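Local atomic coordinates of HAT1-interacting factor 1 (Saccharomyces cerevisiae, PDB entry 4NQ0), a protein that chaperones histones H3 and H4 as part of the nuclear HAT-B acetyltransferase complex, also binds H2A-H2B dimers, and takes part in chromatin assembly and telomere silencing. Residues Glu40-Cys45 against Thr65-Ala70; Leu233-Val238 against Leu263-Thr268; Arg304-Lys309 against Asp335-Val340. All blocks are in the same frame, centred on the assembly; numbering follows the deposited sequence.

Interaction 1: Glu40-Cys45 against Thr65-Ala70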
# COMPACT_ATOMS: atom_id res chain seq x y z
N GLU A 40 0.01 -19.13 10.03
CA GLU A 40 1.21 -19.33 10.81
C GLU A 40 2.08 -18.07 10.90
O GLU A 40 2.63 -17.77 11.96
CB GLU A 40 2.01 -20.51 10.25
CG GLU A 40 1.30 -21.87 10.36
CD GLU A 40 0.44 -22.25 9.13
OE1 GLU A 40 0.12 -21.38 8.28
OE2 GLU A 40 0.07 -23.45 9.04
N ALA A 41 2.21 -17.35 9.79
CA ALA A 41 2.94 -16.07 9.77
C ALA A 41 2.21 -15.01 10.61
O ALA A 41 2.83 -14.27 11.36
CB ALA A 41 3.13 -15.58 8.34
N ALA A 42 0.88 -14.98 10.49
CA ALA A 42 0.06 -14.06 11.27
C ALA A 42 0.16 -14.33 12.78
O ALA A 42 0.39 -13.41 13.58
CB ALA A 42 -1.39 -14.13 10.82
N LYS A 43 -0.01 -15.60 13.17
CA LYS A 43 0.10 -15.98 14.57
C LYS A 43 1.46 -15.59 15.12
O LYS A 43 1.57 -15.12 16.23
CB LYS A 43 -0.12 -17.48 14.79
CG LYS A 43 -1.58 -17.91 14.73
CD LYS A 43 -1.86 -19.22 15.49
CE LYS A 43 -1.75 -20.47 14.60
NZ LYS A 43 -2.85 -21.46 14.87
N ARG A 44 2.48 -15.81 14.31
CA ARG A 44 3.84 -15.49 14.71
C ARG A 44 3.98 -14.00 15.04
O ARG A 44 4.63 -13.62 16.02
CB ARG A 44 4.80 -15.84 13.58
CG ARG A 44 6.21 -15.99 14.02
CD ARG A 44 6.49 -17.42 14.37
NE ARG A 44 7.71 -17.53 15.14
CZ ARG A 44 8.20 -18.67 15.60
NH1 ARG A 44 7.59 -19.82 15.35
NH2 ARG A 44 9.32 -18.66 16.30
N CYS A 45 3.39 -13.16 14.19
CA CYS A 45 3.41 -11.70 14.38
C CYS A 45 2.58 -11.33 15.60
O CYS A 45 3.03 -10.57 16.44
CB CYS A 45 2.85 -10.97 13.15
SG CYS A 45 3.89 -11.08 11.68
N THR A 65 3.14 -5.19 8.88
CA THR A 65 2.94 -5.39 7.44
C THR A 65 2.83 -6.87 7.05
O THR A 65 1.95 -7.24 6.26
CB THR A 65 4.02 -4.69 6.60
OG1 THR A 65 5.30 -5.29 6.85
CG2 THR A 65 4.07 -3.21 6.96
N ILE A 66 3.68 -7.70 7.63
CA ILE A 66 3.56 -9.16 7.46
C ILE A 66 2.23 -9.67 8.01
O ILE A 66 1.53 -10.44 7.34
CB ILE A 66 4.75 -9.90 8.11
CG1 ILE A 66 6.05 -9.54 7.39
CG2 ILE A 66 4.53 -11.41 8.05
CD1 ILE A 66 7.28 -9.85 8.18
N PHE A 67 1.87 -9.22 9.22
CA PHE A 67 0.60 -9.60 9.85
C PHE A 67 -0.56 -9.24 8.92
O PHE A 67 -1.46 -10.05 8.68
CB PHE A 67 0.47 -8.87 11.21
CG PHE A 67 -0.55 -9.45 12.18
CD1 PHE A 67 -1.51 -10.40 11.81
CD2 PHE A 67 -0.57 -8.98 13.49
CE1 PHE A 67 -2.44 -10.86 12.75
CE2 PHE A 67 -1.49 -9.44 14.42
CZ PHE A 67 -2.42 -10.38 14.05
N ALA A 68 -0.53 -8.03 8.37
CA ALA A 68 -1.60 -7.56 7.49
C ALA A 68 -1.70 -8.41 6.22
O ALA A 68 -2.78 -8.84 5.84
CB ALA A 68 -1.39 -6.10 7.14
N GLN A 69 -0.57 -8.64 5.57
CA GLN A 69 -0.55 -9.52 4.40
C GLN A 69 -1.10 -10.89 4.74
O GLN A 69 -1.95 -11.40 4.01
CB GLN A 69 0.86 -9.69 3.86
CG GLN A 69 1.47 -8.43 3.27
CD GLN A 69 2.13 -8.69 1.93
OE1 GLN A 69 3.31 -8.40 1.75
NE2 GLN A 69 1.37 -9.23 0.99
N ALA A 70 -0.64 -11.46 5.85
CA ALA A 70 -1.04 -12.81 6.24
C ALA A 70 -2.55 -12.90 6.36
O ALA A 70 -3.17 -13.80 5.78
CB ALA A 70 -0.39 -13.20 7.56
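F67 of the helix segment T65-A70 lies against A42 and C45 of E40-C45, and its side chain can be followed outward through the contact. Its CB meets the CB of C45 at 3.7 Å, and CG stays close to the same cysteine carbon. CG anti to the backbone N of F67 (chi1 -162°) turns the ring across helix 38-51, past C45 CB and on to A42. CD2 remains near C45 CB, whereas CD1 reaches the CB of A42 at 3.9 Å. CE1 meets both CB and O of A42, and CZ comes last, beside that same oxygen, which stands 3.9 Å above one face of the F67 ring, displaced toward its rim. The ring is also packed by Q46 and L49 of the same helix 38-51, and by L209 of helix 202-218.

Helices 38-51 and 61-77 run antiparallel here, at 144° with segment axes 8.2 Å apart, within the all-helical TPR-type array of this NASP-family chaperone. Such closeness depends on small residues: the methyls of A42 and A70 touch at 3.5 Å, and A41 CB sits more loosely beside A70 CB. An alanine in place of F67 would probably open a gap between A42, C45 and L209, leaving the carbonyl oxygen of A42 without the ring it stands over. No hydrogen bond crosses between the two segments. On the flank turned to helix 14-34, where A41 packs on L32 and C45 on A29, the SG of C45 rests 3.7 Å from CG2 of I66.

Interaction 2: Leu233-Val238 against Leu263-Thr268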
# COMPACT_ATOMS: atom_id res chain seq x y z
N LEU A 233 9.86 5.13 0.60
CA LEU A 233 9.67 3.97 -0.28
C LEU A 233 8.71 2.98 0.36
O LEU A 233 7.76 2.54 -0.27
CB LEU A 233 11.01 3.27 -0.55
CG LEU A 233 10.96 1.90 -1.25
CD1 LEU A 233 10.38 2.02 -2.64
CD2 LEU A 233 12.34 1.23 -1.30
N ARG A 234 8.98 2.64 1.62
CA ARG A 234 8.19 1.65 2.34
C ARG A 234 6.77 2.13 2.60
O ARG A 234 5.83 1.33 2.58
CB ARG A 234 8.88 1.27 3.66
CG ARG A 234 10.16 0.47 3.44
CD ARG A 234 10.35 -0.59 4.50
NE ARG A 234 11.12 -0.10 5.63
CZ ARG A 234 11.20 -0.69 6.82
NH1 ARG A 234 10.54 -1.82 7.08
NH2 ARG A 234 11.95 -0.13 7.76
N ILE A 235 6.62 3.42 2.84
CA ILE A 235 5.30 4.01 2.98
C ILE A 235 4.50 3.85 1.69
O ILE A 235 3.34 3.46 1.73
CB ILE A 235 5.38 5.50 3.43
CG1 ILE A 235 5.79 5.57 4.91
CG2 ILE A 235 4.03 6.20 3.25
CD1 ILE A 235 6.19 6.95 5.38
N GLY A 236 5.14 4.13 0.55
CA GLY A 236 4.51 3.91 -0.75
C GLY A 236 4.03 2.48 -0.91
O GLY A 236 2.89 2.25 -1.31
N ASP A 237 4.91 1.53 -0.56
CA ASP A 237 4.60 0.10 -0.59
C ASP A 237 3.39 -0.22 0.28
O ASP A 237 2.54 -1.03 -0.09
CB ASP A 237 5.80 -0.75 -0.12
CG ASP A 237 6.91 -0.85 -1.16
OD1 ASP A 237 6.68 -0.53 -2.35
OD2 ASP A 237 8.02 -1.25 -0.78
N VAL A 238 3.31 0.42 1.45
CA VAL A 238 2.18 0.19 2.34
C VAL A 238 0.89 0.69 1.72
O VAL A 238 -0.16 0.02 1.82
CB VAL A 238 2.39 0.84 3.72
CG1 VAL A 238 1.08 0.80 4.54
CG2 VAL A 238 3.53 0.13 4.45
N LEU A 263 1.79 6.56 -5.30
CA LEU A 263 2.41 7.19 -6.45
C LEU A 263 3.11 8.49 -6.04
O LEU A 263 4.25 8.72 -6.42
CB LEU A 263 1.35 7.42 -7.52
CG LEU A 263 1.74 7.87 -8.93
CD1 LEU A 263 2.57 6.83 -9.68
CD2 LEU A 263 0.46 8.20 -9.71
N GLY A 264 2.45 9.33 -5.25
CA GLY A 264 3.09 10.54 -4.72
C GLY A 264 4.36 10.27 -3.93
O GLY A 264 5.33 11.02 -4.02
N TYR A 265 4.37 9.19 -3.14
CA TYR A 265 5.55 8.85 -2.34
C TYR A 265 6.70 8.38 -3.22
O TYR A 265 7.85 8.77 -3.02
CB TYR A 265 5.22 7.81 -1.26
CG TYR A 265 4.74 8.45 0.02
CD1 TYR A 265 5.65 8.86 0.99
CD2 TYR A 265 3.39 8.68 0.26
CE1 TYR A 265 5.23 9.46 2.16
CE2 TYR A 265 2.96 9.28 1.42
CZ TYR A 265 3.90 9.67 2.37
OH TYR A 265 3.49 10.25 3.53
N TYR A 266 6.40 7.55 -4.21
CA TYR A 266 7.44 7.07 -5.12
C TYR A 266 8.08 8.22 -5.89
O TYR A 266 9.25 8.18 -6.23
CB TYR A 266 6.87 6.04 -6.09
CG TYR A 266 6.38 4.75 -5.46
CD1 TYR A 266 7.07 4.14 -4.43
CD2 TYR A 266 5.25 4.11 -5.95
CE1 TYR A 266 6.62 2.95 -3.86
CE2 TYR A 266 4.81 2.92 -5.40
CZ TYR A 266 5.51 2.34 -4.35
OH TYR A 266 5.09 1.15 -3.81
N LYS A 267 7.29 9.26 -6.16
CA LYS A 267 7.80 10.44 -6.87
C LYS A 267 8.71 11.36 -6.06
O LYS A 267 9.34 12.25 -6.63
CB LYS A 267 6.63 11.23 -7.44
CG LYS A 267 6.08 10.62 -8.72
CD LYS A 267 4.78 11.30 -9.12
CE LYS A 267 4.52 11.22 -10.61
NZ LYS A 267 3.13 11.70 -10.93
N THR A 268 8.81 11.14 -4.76
CA THR A 268 9.80 11.86 -3.94
C THR A 268 11.15 11.14 -3.97
O THR A 268 12.14 11.64 -3.42
CB THR A 268 9.37 11.97 -2.47
OG1 THR A 268 9.41 10.67 -1.87
CG2 THR A 268 7.96 12.58 -2.36
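One face of the Y265 ring is covered by I235, whose CG2 stands over the ring centre, 3.5 Å from the centroid and 9° off the normal, a CH-pi contact. The Y266 ring is used differently: D237 OD1 lies at its edge, near the ring plane, while the carbonyl oxygen of L233 and the carbonyl carbon of G236 approach it obliquely. These two neighbouring tyrosines sit on helix 252-266, just past the predicted second TPR repeat (229-262), and pack on helix 229-248, which lies in it.

G236 comes between them, its CA 4.0 Å from the CB of Y265. A side chain at this position would be directed at the partner helix and would run into CE1 of Y266, so the bare backbone is what lets the Y266 ring pass so close. L233 CD1 adds an apolar touch to CE1 of that ring. I235 has CG2 anti to its backbone N and beside its carbonyl carbon, which sets this methyl over Y265; I235 also packs on L214 and L217 of helix 202-218. The Y265 hydroxyl leaves the contact to bond D180 OD2.

On the backbone of the same segment, Y265 O accepts two hydrogen bonds from T268, one from the backbone N and one from OG1. D237 OD1 is also shared: besides the tyrosine it has a salt bridge with K278 of helix 273-290, a charge likely to help hold the carboxylate in position. Y266 OH donates to D237 OD1 at 2.7 Å, on the anti side and 18° out of the carboxylate plane.

Interaction 3: Arg304-Lys309 against Asp335-Val340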
# COMPACT_ATOMS: atom_id res chain seq x y z
N ARG A 304 -7.41 10.30 -17.24
CA ARG A 304 -6.43 9.54 -16.46
C ARG A 304 -5.93 8.33 -17.24
O ARG A 304 -4.73 8.03 -17.23
CB ARG A 304 -6.99 9.08 -15.11
CG ARG A 304 -5.94 8.48 -14.17
CD ARG A 304 -5.13 9.58 -13.49
NE ARG A 304 -3.91 9.09 -12.85
CZ ARG A 304 -3.15 9.78 -12.00
NH1 ARG A 304 -3.50 11.01 -11.60
NH2 ARG A 304 -2.03 9.23 -11.51
N PHE A 305 -6.84 7.62 -17.91
CA PHE A 305 -6.43 6.50 -18.74
C PHE A 305 -5.42 6.92 -19.81
O PHE A 305 -4.42 6.25 -20.03
CB PHE A 305 -7.63 5.83 -19.43
CG PHE A 305 -8.62 5.19 -18.50
CD1 PHE A 305 -8.23 4.67 -17.29
CD2 PHE A 305 -9.95 5.08 -18.87
CE1 PHE A 305 -9.13 4.08 -16.45
CE2 PHE A 305 -10.87 4.48 -18.04
CZ PHE A 305 -10.46 3.98 -16.82
N LYS A 306 -5.68 8.04 -20.49
CA LYS A 306 -4.80 8.49 -21.56
C LYS A 306 -3.45 8.93 -21.02
O LYS A 306 -2.43 8.75 -21.67
CB LYS A 306 -5.45 9.63 -22.34
CG LYS A 306 -6.56 9.15 -23.25
CD LYS A 306 -7.39 10.32 -23.77
CE LYS A 306 -8.47 9.85 -24.73
NZ LYS A 306 -9.46 10.93 -25.00
N HIS A 307 -3.46 9.52 -19.84
CA HIS A 307 -2.22 9.86 -19.16
C HIS A 307 -1.37 8.60 -18.91
O HIS A 307 -0.17 8.60 -19.15
CB HIS A 307 -2.54 10.57 -17.85
CG HIS A 307 -1.39 10.61 -16.89
ND1 HIS A 307 -0.39 11.55 -16.97
CD2 HIS A 307 -1.09 9.81 -15.84
CE1 HIS A 307 0.49 11.33 -16.00
NE2 HIS A 307 0.08 10.29 -15.30
N ALA A 308 -2.01 7.55 -18.43
CA ALA A 308 -1.32 6.32 -18.07
C ALA A 308 -0.83 5.61 -19.34
O ALA A 308 0.29 5.11 -19.37
CB ALA A 308 -2.23 5.41 -17.23
N LYS A 309 -1.67 5.58 -20.37
CA LYS A 309 -1.29 5.04 -21.68
C LYS A 309 -0.02 5.71 -22.24
O LYS A 309 0.89 5.03 -22.66
CB LYS A 309 -2.44 5.20 -22.67
CG LYS A 309 -2.14 4.79 -24.10
CD LYS A 309 -3.38 4.93 -24.97
CE LYS A 309 -3.06 4.67 -26.44
NZ LYS A 309 -4.26 4.77 -27.29
N ASP A 335 -8.38 -1.25 -23.24
CA ASP A 335 -9.72 -1.79 -22.96
C ASP A 335 -10.51 -0.82 -22.08
O ASP A 335 -11.68 -0.56 -22.32
CB ASP A 335 -9.66 -3.15 -22.27
CG ASP A 335 -8.89 -4.18 -23.06
OD1 ASP A 335 -8.71 -4.00 -24.29
OD2 ASP A 335 -8.46 -5.18 -22.45
N ASP A 336 -9.84 -0.26 -21.07
CA ASP A 336 -10.49 0.69 -20.17
C ASP A 336 -11.03 1.91 -20.93
O ASP A 336 -12.17 2.34 -20.71
CB ASP A 336 -9.54 1.13 -19.05
CG ASP A 336 -9.04 -0.03 -18.21
OD1 ASP A 336 -9.71 -1.07 -18.15
OD2 ASP A 336 -7.97 0.10 -17.59
N ILE A 337 -10.21 2.43 -21.84
CA ILE A 337 -10.60 3.56 -22.68
C ILE A 337 -11.81 3.18 -23.54
O ILE A 337 -12.82 3.87 -23.54
CB ILE A 337 -9.43 4.02 -23.58
CG1 ILE A 337 -8.37 4.71 -22.73
CG2 ILE A 337 -9.93 4.97 -24.68
CD1 ILE A 337 -7.05 4.91 -23.44
N ASP A 338 -11.70 2.06 -24.25
CA ASP A 338 -12.82 1.54 -25.06
C ASP A 338 -14.12 1.44 -24.25
O ASP A 338 -15.13 1.98 -24.65
CB ASP A 338 -12.48 0.18 -25.65
CG ASP A 338 -11.30 0.23 -26.60
OD1 ASP A 338 -10.69 -0.83 -26.83
OD2 ASP A 338 -10.98 1.33 -27.12
N GLU A 339 -14.07 0.74 -23.12
CA GLU A 339 -15.24 0.59 -22.25
C GLU A 339 -15.93 1.93 -21.94
O GLU A 339 -17.14 2.06 -22.10
CB GLU A 339 -14.84 -0.10 -20.95
CG GLU A 339 -15.91 -0.09 -19.84
CD GLU A 339 -17.13 -0.93 -20.16
OE1 GLU A 339 -17.06 -1.78 -21.08
OE2 GLU A 339 -18.17 -0.74 -19.49
N VAL A 340 -15.15 2.92 -21.52
CA VAL A 340 -15.72 4.22 -21.18
C VAL A 340 -16.22 4.98 -22.42
O VAL A 340 -17.32 5.54 -22.41
CB VAL A 340 -14.71 5.08 -20.38
CG1 VAL A 340 -15.24 6.50 -20.17
CG2 VAL A 340 -14.42 4.41 -19.05
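The F305 ring presents a face to D336 and an edge to V340. D336 CB stands over the ring centre, 3.7 Å from the centroid and 11° off the normal, in a CH-pi contact. The two side chains cross at about a right angle, with ring and carboxylate planes 41° apart. It is thus the methylene of D336 that covers the ring, while its carboxylate forms a salt bridge through OD1 with NE of R291. V340 comes at the rim, where CG2 lies in the ring plane, 3.7 Å from CE2 of F305. Having CG anti to its own carbonyl carbon, F305 brings its ring over this part of the facing helix, and C287 of helix 273-290 also touches F305.

Helix 298-316, in the predicted third TPR repeat, here packs antiparallel on helix 323-344, at 158° with segment axes 9.9 Å apart. The longer helix 323-344 covers the repeat at the C-terminal end of the helical array.

I337 fills the space beside the aromatic ring. Its CG1 abuts F305 CB at 3.6 Å, and its CD1 reaches on to meet the chain of K309 at CD, 4.0 Å away. K309 and I337 cross at about a right angle, the fully extended lysine passing the isoleucine tip with its CD and carrying NZ onward to a hydrogen bond with OE1 of Q334. K306 CG lies more loosely, 4.3 Å from I337 CD1.

Overall arrangement
The three contacts follow one another along the chain, each closing before the next opens, and trace the length of the helical array. Interactions 1 and 2 have centres 22 Å apart and touch through T65 CG2 and V238 CG2, 4.2 Å apart; helix 202-218 packs on residues of both. Interactions 2 and 3, with centres 24 Å apart, meet where L263 packs against R304, and helix 273-290 contributes side-chain contacts to each. Interactions 1 and 3 lie on opposite sides of the chain's centre, with centres 36 Å and nearest atoms about 23 Å apart. Segments 263-268 and 304-309 both belong to the region that interacts with H2A-H2B dimers.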